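Side-chain contacts in D-alanyl-D-alanine carboxypeptidase DacD (Escherichia coli, PDB 5FSR), which removes the terminal D-alanine from peptidoglycan pentapeptide precursors as a serine-type DD-carboxypeptidase of the penicillin-binding protein family: residues A246-G251 and W278-F283; N219-D224 and E271-L276; G144-F149 and T169-D174; S107-K112 and R120-G125. All blocks are in the same frame, centred on the assembly; numbering follows the deposited sequence.

Contact 1 of 4, residues A246-G251 and W278-F283; sequences ASAVDG and WGQQNF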
loop_
_atom_site.group_PDB
_atom_site.type_symbol
_atom_site.label_atom_id
_atom_site.label_comp_id
_atom_site.label_asym_id
_atom_site.label_seq_id
_atom_site.Cartn_x
_atom_site.Cartn_y
_atom_site.Cartn_z
ATOM N N ALA A 246 -5.080 5.340 -0.196
ATOM C CA ALA A 246 -6.255 4.686 -0.719
ATOM C C ALA A 246 -5.934 3.810 -1.946
ATOM O O ALA A 246 -4.905 3.962 -2.628
ATOM C CB ALA A 246 -7.314 5.717 -1.049
ATOM N N SER A 247 -6.811 2.863 -2.216
ATOM C CA SER A 247 -6.678 2.004 -3.373
ATOM C C SER A 247 -8.092 1.627 -3.805
ATOM O O SER A 247 -8.940 1.345 -2.964
ATOM C CB SER A 247 -5.813 0.785 -3.065
ATOM O OG SER A 247 -5.886 -0.179 -4.089
ATOM N N ALA A 248 -8.334 1.704 -5.103
ATOM C CA ALA A 248 -9.673 1.569 -5.674
ATOM C C ALA A 248 -9.627 0.599 -6.838
ATOM O O ALA A 248 -8.639 0.538 -7.562
ATOM C CB ALA A 248 -10.207 2.915 -6.121
ATOM N N VAL A 249 -10.673 -0.206 -6.938
ATOM C CA VAL A 249 -10.857 -1.120 -8.018
ATOM C C VAL A 249 -11.913 -0.512 -8.949
ATOM O O VAL A 249 -12.756 0.278 -8.542
ATOM C CB VAL A 249 -11.310 -2.517 -7.516
ATOM C CG1 VAL A 249 -11.704 -3.429 -8.688
ATOM C CG2 VAL A 249 -10.213 -3.177 -6.716
ATOM N N ASP A 250 -11.845 -0.876 -10.206
ATOM C CA ASP A 250 -12.937 -0.640 -11.161
ATOM C C ASP A 250 -12.737 -1.714 -12.225
ATOM O O ASP A 250 -11.754 -1.695 -12.977
ATOM C CB ASP A 250 -12.918 0.788 -11.726
ATOM C CG ASP A 250 -11.872 0.999 -12.830
ATOM O OD1 ASP A 250 -10.676 0.796 -12.588
ATOM O OD2 ASP A 250 -12.253 1.399 -13.953
ATOM N N GLY A 251 -13.631 -2.691 -12.222
ATOM C CA GLY A 251 -13.504 -3.857 -13.085
ATOM C C GLY A 251 -12.268 -4.638 -12.714
ATOM O O GLY A 251 -12.138 -5.082 -11.571
ATOM N N TRP A 278 -9.323 10.890 -11.531
ATOM C CA TRP A 278 -8.608 11.281 -12.761
ATOM C C TRP A 278 -7.903 10.053 -13.324
ATOM O O TRP A 278 -7.831 9.884 -14.524
ATOM C CB TRP A 278 -7.619 12.405 -12.474
ATOM C CG TRP A 278 -6.745 12.825 -13.624
ATOM C CD1 TRP A 278 -7.053 13.739 -14.613
ATOM C CD2 TRP A 278 -5.393 12.396 -13.884
ATOM N NE1 TRP A 278 -5.991 13.868 -15.469
ATOM C CE2 TRP A 278 -4.962 13.065 -15.052
ATOM C CE3 TRP A 278 -4.522 11.505 -13.258
ATOM C CZ2 TRP A 278 -3.684 12.881 -15.591
ATOM C CZ3 TRP A 278 -3.253 11.309 -13.803
ATOM C CH2 TRP A 278 -2.842 11.998 -14.939
ATOM N N GLY A 279 -7.417 9.185 -12.442
ATOM C CA GLY A 279 -6.879 7.922 -12.874
ATOM C C GLY A 279 -7.913 7.082 -13.583
ATOM O O GLY A 279 -7.647 6.559 -14.670
ATOM N N GLN A 280 -9.098 6.984 -12.985
ATOM C CA GLN A 280 -10.135 6.017 -13.406
ATOM C C GLN A 280 -10.786 6.362 -14.732
ATOM O O GLN A 280 -11.089 5.464 -15.506
ATOM C CB GLN A 280 -11.233 5.805 -12.320
ATOM C CG GLN A 280 -10.933 4.608 -11.435
ATOM C CD GLN A 280 -11.826 4.482 -10.196
ATOM O OE1 GLN A 280 -13.021 4.799 -10.225
ATOM N NE2 GLN A 280 -11.235 3.978 -9.089
ATOM N N GLN A 281 -11.005 7.656 -14.962
ATOM C CA GLN A 281 -11.719 8.150 -16.132
ATOM C C GLN A 281 -10.865 8.291 -17.400
ATOM O O GLN A 281 -11.374 8.108 -18.499
ATOM C CB GLN A 281 -12.329 9.498 -15.805
ATOM C CG GLN A 281 -13.346 9.446 -14.686
ATOM C CD GLN A 281 -13.785 10.832 -14.287
ATOM O OE1 GLN A 281 -13.047 11.539 -13.607
ATOM N NE2 GLN A 281 -14.967 11.236 -14.720
ATOM N N ASN A 282 -9.579 8.602 -17.215
ATOM C CA ASN A 282 -8.673 8.997 -18.297
ATOM C C ASN A 282 -7.636 7.963 -18.790
ATOM O O ASN A 282 -7.025 8.164 -19.840
ATOM C CB ASN A 282 -7.971 10.303 -17.888
ATOM C CG ASN A 282 -8.951 11.455 -17.738
ATOM O OD1 ASN A 282 -9.743 11.714 -18.656
ATOM N ND2 ASN A 282 -8.926 12.138 -16.589
ATOM N N PHE A 283 -7.454 6.891 -18.023
ATOM C CA PHE A 283 -6.515 5.827 -18.308
ATOM C C PHE A 283 -7.181 4.444 -18.180
ATOM O O PHE A 283 -8.229 4.278 -17.532
ATOM C CB PHE A 283 -5.320 5.876 -17.333
ATOM C CG PHE A 283 -4.550 7.174 -17.351
ATOM C CD1 PHE A 283 -5.040 8.291 -16.712
ATOM C CD2 PHE A 283 -3.312 7.262 -17.992
ATOM C CE1 PHE A 283 -4.323 9.481 -16.720
ATOM C CE2 PHE A 283 -2.586 8.448 -17.998
ATOM C CZ PHE A 283 -3.093 9.564 -17.358
HETATM O O HOH W 1 -14.536 2.410 -8.701
#
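Ala248 is the first residue along strand 246-250 to meet helix 278-282, and its partner is Gln280. The methyl CB lies 3.3 Å from Gln280 NE2, a close van der Waals contact in which the amide nitrogen rests against the methyl group. At Val249 the side chain turns to the other side of the strand, so this residue contributes its carbonyl instead. One water molecule spans the gap, donating to Val249 O at 2.8 Å and to Gln280 OE1 at 3.2 Å. The amide is thereby linked to the strand through its oxygen, while its nitrogen stays 4.0 Å from Val249 O. Asp250 again faces the helix. Its carboxyl carbon CG sits between the backbone N and the carbonyl carbon (chi1 78°), which lays the side chain alongside that of Gln280. The two run past each other in opposite directions, with Asp250 CG 4.0 Å from Gln280 CG and Asp250 CB 4.1 Å from Gln280 CD. Carboxylate and amide planes are only 8° apart, so the flat groups stack without bonding. The charge of Asp250 is met elsewhere: OD2 forms a salt bridge with Arg253, whose guanidinium also donates hydrogen bonds to the backbone oxygens Gly279 O and Gln280 O. That arginine thus links Asp250 to the helix backbone. The axes of 246-250 and 278-282 approach to 10.2 Å at an angle of 21°, the arrangement of an alpha helix lying along a face of the five-stranded antiparallel sheet, as in the penicillin-binding protein and serine beta-lactamase fold.

Contact 2 of 4, residues N219-D224 and E271-L276; sequences NGLLWD and EARKLL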
loop_
_atom_site.group_PDB
_atom_site.type_symbol
_atom_site.label_atom_id
_atom_site.label_comp_id
_atom_site.label_asym_id
_atom_site.label_seq_id
_atom_site.Cartn_x
_atom_site.Cartn_y
_atom_site.Cartn_z
ATOM N N ASN A 219 -10.408 4.752 8.127
ATOM C CA ASN A 219 -10.377 5.126 6.716
ATOM C C ASN A 219 -11.769 5.461 6.214
ATOM O O ASN A 219 -12.522 4.568 5.807
ATOM C CB ASN A 219 -9.757 4.004 5.862
ATOM C CG ASN A 219 -9.620 4.387 4.380
ATOM O OD1 ASN A 219 -9.556 5.580 4.034
ATOM N ND2 ASN A 219 -9.582 3.376 3.500
ATOM N N GLY A 220 -12.083 6.756 6.208
ATOM C CA GLY A 220 -13.364 7.248 5.725
ATOM C C GLY A 220 -13.739 6.857 4.308
ATOM O O GLY A 220 -14.911 6.655 4.018
ATOM N N LEU A 221 -12.758 6.748 3.419
ATOM C CA LEU A 221 -13.042 6.449 2.021
ATOM C C LEU A 221 -13.728 5.091 1.771
ATOM O O LEU A 221 -14.372 4.920 0.726
ATOM C CB LEU A 221 -11.773 6.582 1.156
ATOM C CG LEU A 221 -11.265 8.013 0.908
ATOM C CD1 LEU A 221 -9.902 7.974 0.239
ATOM C CD2 LEU A 221 -12.227 8.845 0.057
ATOM N N LEU A 222 -13.611 4.153 2.707
ATOM C CA LEU A 222 -14.335 2.864 2.639
ATOM C C LEU A 222 -15.862 2.973 2.428
ATOM O O LEU A 222 -16.446 2.067 1.824
ATOM C CB LEU A 222 -14.077 2.027 3.919
ATOM C CG LEU A 222 -12.696 1.402 4.143
ATOM C CD1 LEU A 222 -12.675 0.586 5.431
ATOM C CD2 LEU A 222 -12.271 0.532 2.959
ATOM N N TRP A 223 -16.483 4.042 2.959
ATOM C CA TRP A 223 -17.930 4.291 2.857
ATOM C C TRP A 223 -18.299 5.213 1.691
ATOM O O TRP A 223 -19.405 5.720 1.658
ATOM C CB TRP A 223 -18.487 4.941 4.156
ATOM C CG TRP A 223 -18.584 4.039 5.325
ATOM C CD1 TRP A 223 -19.621 3.201 5.625
ATOM C CD2 TRP A 223 -17.623 3.893 6.378
ATOM N NE1 TRP A 223 -19.347 2.515 6.786
ATOM C CE2 TRP A 223 -18.133 2.922 7.276
ATOM C CE3 TRP A 223 -16.375 4.480 6.650
ATOM C CZ2 TRP A 223 -17.438 2.513 8.427
ATOM C CZ3 TRP A 223 -15.672 4.064 7.802
ATOM C CH2 TRP A 223 -16.217 3.087 8.676
ATOM N N ASP A 224 -17.385 5.429 0.749
ATOM C CA ASP A 224 -17.655 6.285 -0.406
ATOM C C ASP A 224 -18.640 5.576 -1.308
ATOM O O ASP A 224 -18.437 4.425 -1.664
ATOM C CB ASP A 224 -16.366 6.589 -1.160
ATOM C CG ASP A 224 -16.537 7.663 -2.226
ATOM O OD1 ASP A 224 -17.654 8.173 -2.442
ATOM O OD2 ASP A 224 -15.533 7.994 -2.889
ATOM N N GLU A 271 -8.313 15.292 -2.261
ATOM C CA GLU A 271 -7.155 15.218 -3.129
ATOM C C GLU A 271 -6.921 13.781 -3.552
ATOM O O GLU A 271 -6.639 13.546 -4.727
ATOM C CB GLU A 271 -5.890 15.766 -2.468
ATOM C CG GLU A 271 -5.874 17.259 -2.138
ATOM C CD GLU A 271 -6.464 18.170 -3.214
ATOM O OE1 GLU A 271 -6.054 18.054 -4.382
ATOM O OE2 GLU A 271 -7.321 19.021 -2.878
ATOM N N ALA A 272 -7.073 12.827 -2.616
ATOM C CA ALA A 272 -6.925 11.392 -2.914
ATOM C C ALA A 272 -7.964 10.832 -3.879
ATOM O O ALA A 272 -7.619 10.007 -4.748
ATOM C CB ALA A 272 -6.939 10.559 -1.637
ATOM N N ARG A 273 -9.220 11.246 -3.691
ATOM C CA ARG A 273 -10.323 10.896 -4.593
ATOM C C ARG A 273 -10.332 11.749 -5.885
ATOM O O ARG A 273 -10.953 11.359 -6.857
ATOM C CB ARG A 273 -11.669 11.030 -3.859
ATOM C CG ARG A 273 -12.832 10.206 -4.419
ATOM C CD ARG A 273 -14.163 10.780 -3.920
ATOM N NE ARG A 273 -14.456 10.281 -2.566
ATOM C CZ ARG A 273 -15.191 10.893 -1.632
ATOM N NH1 ARG A 273 -15.723 12.093 -1.827
ATOM N NH2 ARG A 273 -15.361 10.295 -0.462
ATOM N N LYS A 274 -9.694 12.919 -5.886
ATOM C CA LYS A 274 -9.436 13.671 -7.133
ATOM C C LYS A 274 -8.375 12.931 -7.983
ATOM O O LYS A 274 -8.479 12.897 -9.198
ATOM C CB LYS A 274 -8.947 15.080 -6.793
ATOM C CG LYS A 274 -8.580 15.983 -7.954
ATOM C CD LYS A 274 -7.729 17.173 -7.503
ATOM C CE LYS A 274 -8.478 18.151 -6.616
ATOM N NZ LYS A 274 -7.620 19.330 -6.302
ATOM N N LEU A 275 -7.364 12.355 -7.335
ATOM C CA LEU A 275 -6.318 11.625 -8.039
ATOM C C LEU A 275 -6.849 10.347 -8.669
ATOM O O LEU A 275 -6.686 10.151 -9.886
ATOM C CB LEU A 275 -5.153 11.274 -7.121
ATOM C CG LEU A 275 -4.113 12.355 -6.909
ATOM C CD1 LEU A 275 -3.086 11.853 -5.894
ATOM C CD2 LEU A 275 -3.429 12.716 -8.237
ATOM N N LEU A 276 -7.494 9.523 -7.846
ATOM C CA LEU A 276 -8.136 8.267 -8.255
ATOM C C LEU A 276 -9.264 8.418 -9.277
ATOM O O LEU A 276 -9.491 7.541 -10.099
ATOM C CB LEU A 276 -8.742 7.556 -7.031
ATOM C CG LEU A 276 -7.787 6.939 -6.035
ATOM C CD1 LEU A 276 -8.516 6.591 -4.712
ATOM C CD2 LEU A 276 -7.127 5.720 -6.651
#
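Leu221 and Arg273 mark the closest backbone approach, with their CA atoms 8.4 Å apart, a spacing that leaves side chains to make the contact. Residues 220-222 form a short 3-10 turn, closed by the bonds Trp223 N to Gly220 O and Asp224 N to Leu221 O, whereas 271-276 is regular alpha helix. The turn presents Leu221 and Asp224, three residues apart, to the same helical surface. A chi1 of -170° swings the Asp224 carboxylate away from its own backbone nitrogen and towards Arg273, which comes from the opposite direction. Asp224 OD2 and Arg273 NE form a salt bridge at 2.5 Å, a separation shorter than usual and therefore of doubtful exactness. The pair does not meet as two coplanar groups: carboxylate and guanidinium planes are 44° apart, and Asp224 CG lies over one face of the guanidinium, 3.4 Å from both Arg273 NE and Arg273 NH2. The attraction is accordingly one of charge. Asp224 OD1 has a further, weak hydrogen bond from Thr226 N. Beside this bridge, Leu221 CD2 approaches the guanidinium obliquely, 3.5 Å from Arg273 NH2, while its other methyl, CD1, leans on Ala272 CB at 4.4 Å. The leucine therefore divides its branches between a charged group and the apolar flank of the helix. Further inward, Leu221 packs on Val229 of strand 228-236 and on Leu244 of strand 242-250. Ala272 touches Leu244 as well, and also Val259 of strand 253-262, so the turn and helix 265-282 share a face of the sheet.

Contact 3 of 4, residues G144-F149 and T169-D174; sequences GGQRQF and TVHGLD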
loop_
_atom_site.group_PDB
_atom_site.type_symbol
_atom_site.label_atom_id
_atom_site.label_comp_id
_atom_site.label_asym_id
_atom_site.label_seq_id
_atom_site.Cartn_x
_atom_site.Cartn_y
_atom_site.Cartn_z
ATOM N N GLY A 144 10.412 -12.431 18.630
ATOM C CA GLY A 144 10.905 -12.599 19.994
ATOM C C GLY A 144 11.022 -11.267 20.715
ATOM O O GLY A 144 11.203 -11.255 21.935
ATOM N N GLY A 145 10.906 -10.153 19.986
ATOM C CA GLY A 145 11.027 -8.831 20.574
ATOM C C GLY A 145 10.913 -7.623 19.644
ATOM O O GLY A 145 11.052 -7.726 18.402
ATOM N N GLN A 146 10.689 -6.465 20.267
ATOM C CA GLN A 146 10.468 -5.217 19.545
ATOM C C GLN A 146 11.610 -4.892 18.569
ATOM O O GLN A 146 11.374 -4.783 17.367
ATOM C CB GLN A 146 10.128 -4.046 20.490
ATOM C CG GLN A 146 8.622 -3.855 20.638
ATOM C CD GLN A 146 8.193 -3.008 21.818
ATOM O OE1 GLN A 146 7.841 -1.842 21.666
ATOM N NE2 GLN A 146 8.140 -3.620 22.992
ATOM N N ARG A 147 12.842 -4.823 19.061
ATOM C CA ARG A 147 13.979 -4.413 18.215
ATOM C C ARG A 147 14.325 -5.375 17.058
ATOM O O ARG A 147 14.923 -4.943 16.075
ATOM C CB ARG A 147 15.229 -4.079 19.035
ATOM C CG ARG A 147 14.923 -2.993 20.091
ATOM C CD ARG A 147 15.584 -1.618 19.858
ATOM N NE ARG A 147 14.705 -0.590 20.454
ATOM C CZ ARG A 147 14.464 -0.415 21.763
ATOM N NH1 ARG A 147 15.060 -1.173 22.696
ATOM N NH2 ARG A 147 13.621 0.543 22.160
ATOM N N GLN A 148 13.992 -6.663 17.207
ATOM C CA GLN A 148 14.257 -7.670 16.179
ATOM C C GLN A 148 13.198 -7.577 15.118
ATOM O O GLN A 148 13.396 -8.041 14.031
ATOM C CB GLN A 148 14.211 -9.087 16.738
ATOM C CG GLN A 148 15.229 -9.373 17.823
ATOM C CD GLN A 148 14.609 -9.301 19.215
ATOM O OE1 GLN A 148 14.021 -8.288 19.597
ATOM N NE2 GLN A 148 14.737 -10.364 19.961
ATOM N N PHE A 149 12.039 -7.061 15.491
ATOM C CA PHE A 149 10.935 -6.885 14.574
ATOM C C PHE A 149 11.234 -5.705 13.643
ATOM O O PHE A 149 10.952 -5.763 12.452
ATOM C CB PHE A 149 9.656 -6.624 15.356
ATOM C CG PHE A 149 8.449 -6.770 14.542
ATOM C CD1 PHE A 149 7.884 -8.017 14.350
ATOM C CD2 PHE A 149 7.892 -5.653 13.908
ATOM C CE1 PHE A 149 6.766 -8.159 13.544
ATOM C CE2 PHE A 149 6.778 -5.788 13.139
ATOM C CZ PHE A 149 6.208 -7.044 12.961
ATOM N N THR A 169 10.499 1.980 15.478
ATOM C CA THR A 169 9.599 1.310 16.439
ATOM C C THR A 169 8.553 0.530 15.688
ATOM O O THR A 169 8.321 0.841 14.545
ATOM C CB THR A 169 8.918 2.332 17.363
ATOM O OG1 THR A 169 8.212 3.332 16.588
ATOM C CG2 THR A 169 9.971 2.981 18.231
ATOM N N VAL A 170 7.911 -0.444 16.361
ATOM C CA VAL A 170 6.930 -1.375 15.724
ATOM C C VAL A 170 5.542 -0.772 15.392
ATOM O O VAL A 170 4.704 -1.438 14.791
ATOM C CB VAL A 170 6.649 -2.643 16.605
ATOM C CG1 VAL A 170 7.929 -3.407 16.887
ATOM C CG2 VAL A 170 5.920 -2.287 17.894
ATOM N N HIS A 171 5.285 0.434 15.863
ATOM C CA HIS A 171 4.008 1.101 15.712
ATOM C C HIS A 171 4.105 2.566 15.223
ATOM O O HIS A 171 3.076 3.196 15.046
ATOM C CB HIS A 171 3.263 1.081 17.071
ATOM C CG HIS A 171 4.160 1.194 18.262
ATOM N ND1 HIS A 171 4.977 2.278 18.476
ATOM C CD2 HIS A 171 4.388 0.340 19.291
ATOM C CE1 HIS A 171 5.666 2.100 19.588
ATOM N NE2 HIS A 171 5.310 0.943 20.117
ATOM N N GLY A 172 5.314 3.119 15.070
ATOM C CA GLY A 172 5.509 4.502 14.628
ATOM C C GLY A 172 5.510 5.548 15.716
ATOM O O GLY A 172 5.937 6.694 15.506
ATOM N N LEU A 173 4.996 5.189 16.883
ATOM C CA LEU A 173 5.142 6.020 18.082
ATOM C C LEU A 173 6.591 6.155 18.554
ATOM O O LEU A 173 7.426 5.301 18.249
ATOM C CB LEU A 173 4.274 5.483 19.229
ATOM C CG LEU A 173 2.774 5.193 19.053
ATOM C CD1 LEU A 173 2.349 4.258 20.177
ATOM C CD2 LEU A 173 1.958 6.482 19.039
ATOM N N ASP A 174 6.865 7.232 19.290
ATOM C CA ASP A 174 8.186 7.534 19.852
ATOM C C ASP A 174 9.315 7.101 18.929
ATOM O O ASP A 174 10.221 6.336 19.336
ATOM C CB ASP A 174 8.355 6.898 21.262
ATOM C CG ASP A 174 9.533 7.520 22.080
ATOM O OD1 ASP A 174 10.261 8.427 21.560
ATOM O OD2 ASP A 174 9.731 7.090 23.256
HETATM O O HOH W 2 8.641 -0.807 19.224
#
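The Phe149 ring and the His171 imidazole are the two flat groups here, and both are met obliquely from across the contact. Val170 CG1 approaches the phenyl ring at CD2, 3.7 Å away, neither over its face nor at its edge. Leu173 CD1 lies over one face of the imidazole, towards its rim, 3.7 Å above the plane, and Leu173 N lies in plane at the ring edge, giving a weak hydrogen bond to His171 ND1. On the other side of the imidazole ring, Gln146 OE1 stands 4.1 Å from His171 NE2, too long for a bond, with amide and ring planes 61° apart. Val170 is the loop residue that packs against the helix. With CG1 anti to its carbonyl carbon (chi1 -58°), that methyl reaches both Phe149 and Gln146, where it lies 3.8 Å from Gln146 CG. The amide's oxygen is engaged through water, which donates to Gln146 OE1 at 2.8 Å and accepts from Val170 N at 3.0 Å. Apolar packing and one water thus link the start of the helix to the loop beside His171, whose side chain is about 4 Å from that of Lys67, the probable proton acceptor.

Contact 4 of 4, residues S107-K112 and R120-G125; sequences SLMFLK and RDLSRG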
loop_
_atom_site.group_PDB
_atom_site.type_symbol
_atom_site.label_atom_id
_atom_site.label_comp_id
_atom_site.label_asym_id
_atom_site.label_seq_id
_atom_site.Cartn_x
_atom_site.Cartn_y
_atom_site.Cartn_z
ATOM N N SER A 107 -4.169 4.933 19.666
ATOM C CA SER A 107 -5.234 3.999 19.318
ATOM C C SER A 107 -4.879 2.582 19.773
ATOM O O SER A 107 -3.725 2.148 19.653
ATOM C CB SER A 107 -5.505 4.041 17.809
ATOM O OG SER A 107 -4.330 3.743 17.069
ATOM N N LEU A 108 -5.884 1.856 20.277
ATOM C CA LEU A 108 -5.660 0.578 20.952
ATOM C C LEU A 108 -6.711 -0.479 20.580
ATOM O O LEU A 108 -7.849 -0.153 20.210
ATOM C CB LEU A 108 -5.644 0.808 22.463
ATOM C CG LEU A 108 -4.522 1.673 23.074
ATOM C CD1 LEU A 108 -4.854 1.995 24.517
ATOM C CD2 LEU A 108 -3.158 1.002 23.001
ATOM N N MET A 109 -6.305 -1.744 20.633
ATOM C CA MET A 109 -7.230 -2.871 20.627
ATOM C C MET A 109 -7.786 -3.131 22.033
ATOM O O MET A 109 -8.809 -3.817 22.189
ATOM C CB MET A 109 -6.468 -4.107 20.149
ATOM C CG MET A 109 -7.299 -5.317 19.793
ATOM S SD MET A 109 -6.208 -6.583 19.145
ATOM C CE MET A 109 -7.444 -7.826 18.884
ATOM N N PHE A 110 -7.070 -2.621 23.044
ATOM C CA PHE A 110 -7.414 -2.764 24.472
ATOM C C PHE A 110 -7.264 -4.223 24.892
ATOM O O PHE A 110 -8.198 -4.861 25.393
ATOM C CB PHE A 110 -8.798 -2.190 24.827
ATOM C CG PHE A 110 -8.927 -0.716 24.578
ATOM C CD1 PHE A 110 -8.241 0.190 25.364
ATOM C CD2 PHE A 110 -9.757 -0.222 23.579
ATOM C CE1 PHE A 110 -8.360 1.565 25.151
ATOM C CE2 PHE A 110 -9.870 1.163 23.346
ATOM C CZ PHE A 110 -9.167 2.055 24.133
ATOM N N LEU A 111 -6.052 -4.723 24.675
ATOM C CA LEU A 111 -5.633 -6.039 25.131
ATOM C C LEU A 111 -5.190 -5.943 26.590
ATOM O O LEU A 111 -4.674 -4.926 27.015
ATOM C CB LEU A 111 -4.438 -6.506 24.287
ATOM C CG LEU A 111 -4.602 -6.696 22.798
ATOM C CD1 LEU A 111 -3.250 -6.992 22.167
ATOM C CD2 LEU A 111 -5.604 -7.796 22.471
ATOM N N LYS A 112 -5.353 -7.023 27.332
ATOM C CA LYS A 112 -4.887 -7.103 28.719
ATOM C C LYS A 112 -3.855 -8.217 28.833
ATOM O O LYS A 112 -3.949 -9.215 28.147
ATOM C CB LYS A 112 -6.050 -7.329 29.663
ATOM C CG LYS A 112 -5.658 -7.394 31.129
ATOM N N ARG A 120 -4.880 -13.809 13.728
ATOM C CA ARG A 120 -5.961 -13.166 12.982
ATOM C C ARG A 120 -6.612 -11.987 13.685
ATOM O O ARG A 120 -6.751 -10.906 13.074
ATOM C CB ARG A 120 -7.037 -14.191 12.631
ATOM C CG ARG A 120 -8.040 -13.721 11.587
ATOM C CD ARG A 120 -9.178 -14.690 11.359
ATOM N NE ARG A 120 -8.722 -16.076 11.269
ATOM C CZ ARG A 120 -8.278 -16.698 10.172
ATOM N NH1 ARG A 120 -8.211 -16.071 8.990
ATOM N NH2 ARG A 120 -7.916 -17.985 10.240
ATOM N N ASP A 121 -7.042 -12.195 14.950
ATOM C CA ASP A 121 -7.686 -11.113 15.711
ATOM C C ASP A 121 -6.707 -10.015 16.107
ATOM O O ASP A 121 -7.124 -8.875 16.227
ATOM C CB ASP A 121 -8.436 -11.617 16.951
ATOM C CG ASP A 121 -9.583 -12.512 16.605
ATOM O OD1 ASP A 121 -10.069 -12.488 15.447
ATOM O OD2 ASP A 121 -9.982 -13.257 17.478
ATOM N N LEU A 122 -5.426 -10.343 16.280
ATOM C CA LEU A 122 -4.408 -9.318 16.475
ATOM C C LEU A 122 -4.163 -8.466 15.160
ATOM O O LEU A 122 -3.956 -7.253 15.221
ATOM C CB LEU A 122 -3.094 -9.948 16.956
ATOM C CG LEU A 122 -2.944 -10.417 18.405
ATOM C CD1 LEU A 122 -1.752 -11.357 18.586
ATOM C CD2 LEU A 122 -2.816 -9.221 19.343
ATOM N N SER A 123 -4.137 -9.142 14.011
ATOM C CA SER A 123 -4.077 -8.507 12.683
ATOM C C SER A 123 -5.279 -7.577 12.458
ATOM O O SER A 123 -5.136 -6.495 11.961
ATOM C CB SER A 123 -3.979 -9.569 11.574
ATOM O OG SER A 123 -2.876 -10.434 11.789
ATOM N N ARG A 124 -6.463 -7.973 12.907
ATOM C CA ARG A 124 -7.620 -7.057 12.829
ATOM C C ARG A 124 -7.463 -5.829 13.740
ATOM O O ARG A 124 -7.715 -4.720 13.320
ATOM C CB ARG A 124 -8.925 -7.795 13.137
ATOM C CG ARG A 124 -9.243 -8.948 12.193
ATOM C CD ARG A 124 -10.733 -9.279 12.231
ATOM N NE ARG A 124 -10.950 -10.640 11.704
ATOM C CZ ARG A 124 -11.786 -11.560 12.184
ATOM N NH1 ARG A 124 -12.540 -11.344 13.277
ATOM N NH2 ARG A 124 -11.860 -12.744 11.563
ATOM N N GLY A 125 -7.015 -6.039 14.968
ATOM C CA GLY A 125 -6.713 -4.921 15.873
ATOM C C GLY A 125 -5.697 -3.923 15.325
ATOM O O GLY A 125 -5.838 -2.721 15.494
#
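Met109 reaches across to the helix at Gly125, the two residues whose CA atoms come nearest, at 5.2 Å. From CB, which is directed at the helix, the chain leaves with CG anti to the backbone N (chi1 -168°) and stays extended to its end, so that each further atom travels along the helix surface. CG comes first, 4.0 Å from Gly125 CA. SD follows at 3.7 Å from the same Gly125 CA, and the missing side chain of the glycine is what admits the sulfur so near the helix backbone. SD also lies 4.3 Å from Leu122 CD2, a looser apolar contact. The terminal methyl CE ends near the backbone of Asp121, one helical turn before Gly125, but its modelled position against the carbonyl oxygen is too close to be trusted in detail. Leu111 makes a second touch: its CD1 meets Leu122 CD2 at 3.6 Å, the two side chains crossing at about a right angle. Leu122 CD2 therefore serves both loop residues. The loop's own backbone is held by Asp133, whose carboxylate accepts hydrogen bonds from Met109 N and Leu111 N, while Ser107 OG bonds to Ser130 O and Gly125 pairs by backbone with Gly131. Loop and helix are thus both hydrogen-bonded to the Ser130-Gly131-Asn132 segment, the SxN motif characteristic of penicillin-binding proteins, in which Ser130 is by analogy an active-site residue.

In the fold
Contacts 1 and 2 form one continuous block: both use helix 265-282, their centres are 11 Å apart, and Ala246 CB touches Leu221 CD1 at 3.7 Å and Leu276 CD1 at 4.0 Å. Contacts 3 and 4 lie in the helical part of the catalytic domain, with centres 16 Å apart and nearest atoms about 6 Å apart, without touching. The probable active site relates the two regions. Contact 3 brings the His171 side chain to about 4 Å from that of Lys67; contact 4 bonds Ser130 directly through Ser107 OG; and contact 2 has Leu221 about 10 Å from the side chain of Lys233. Contact 1 is remote, its centre 35 Å from that of contact 3.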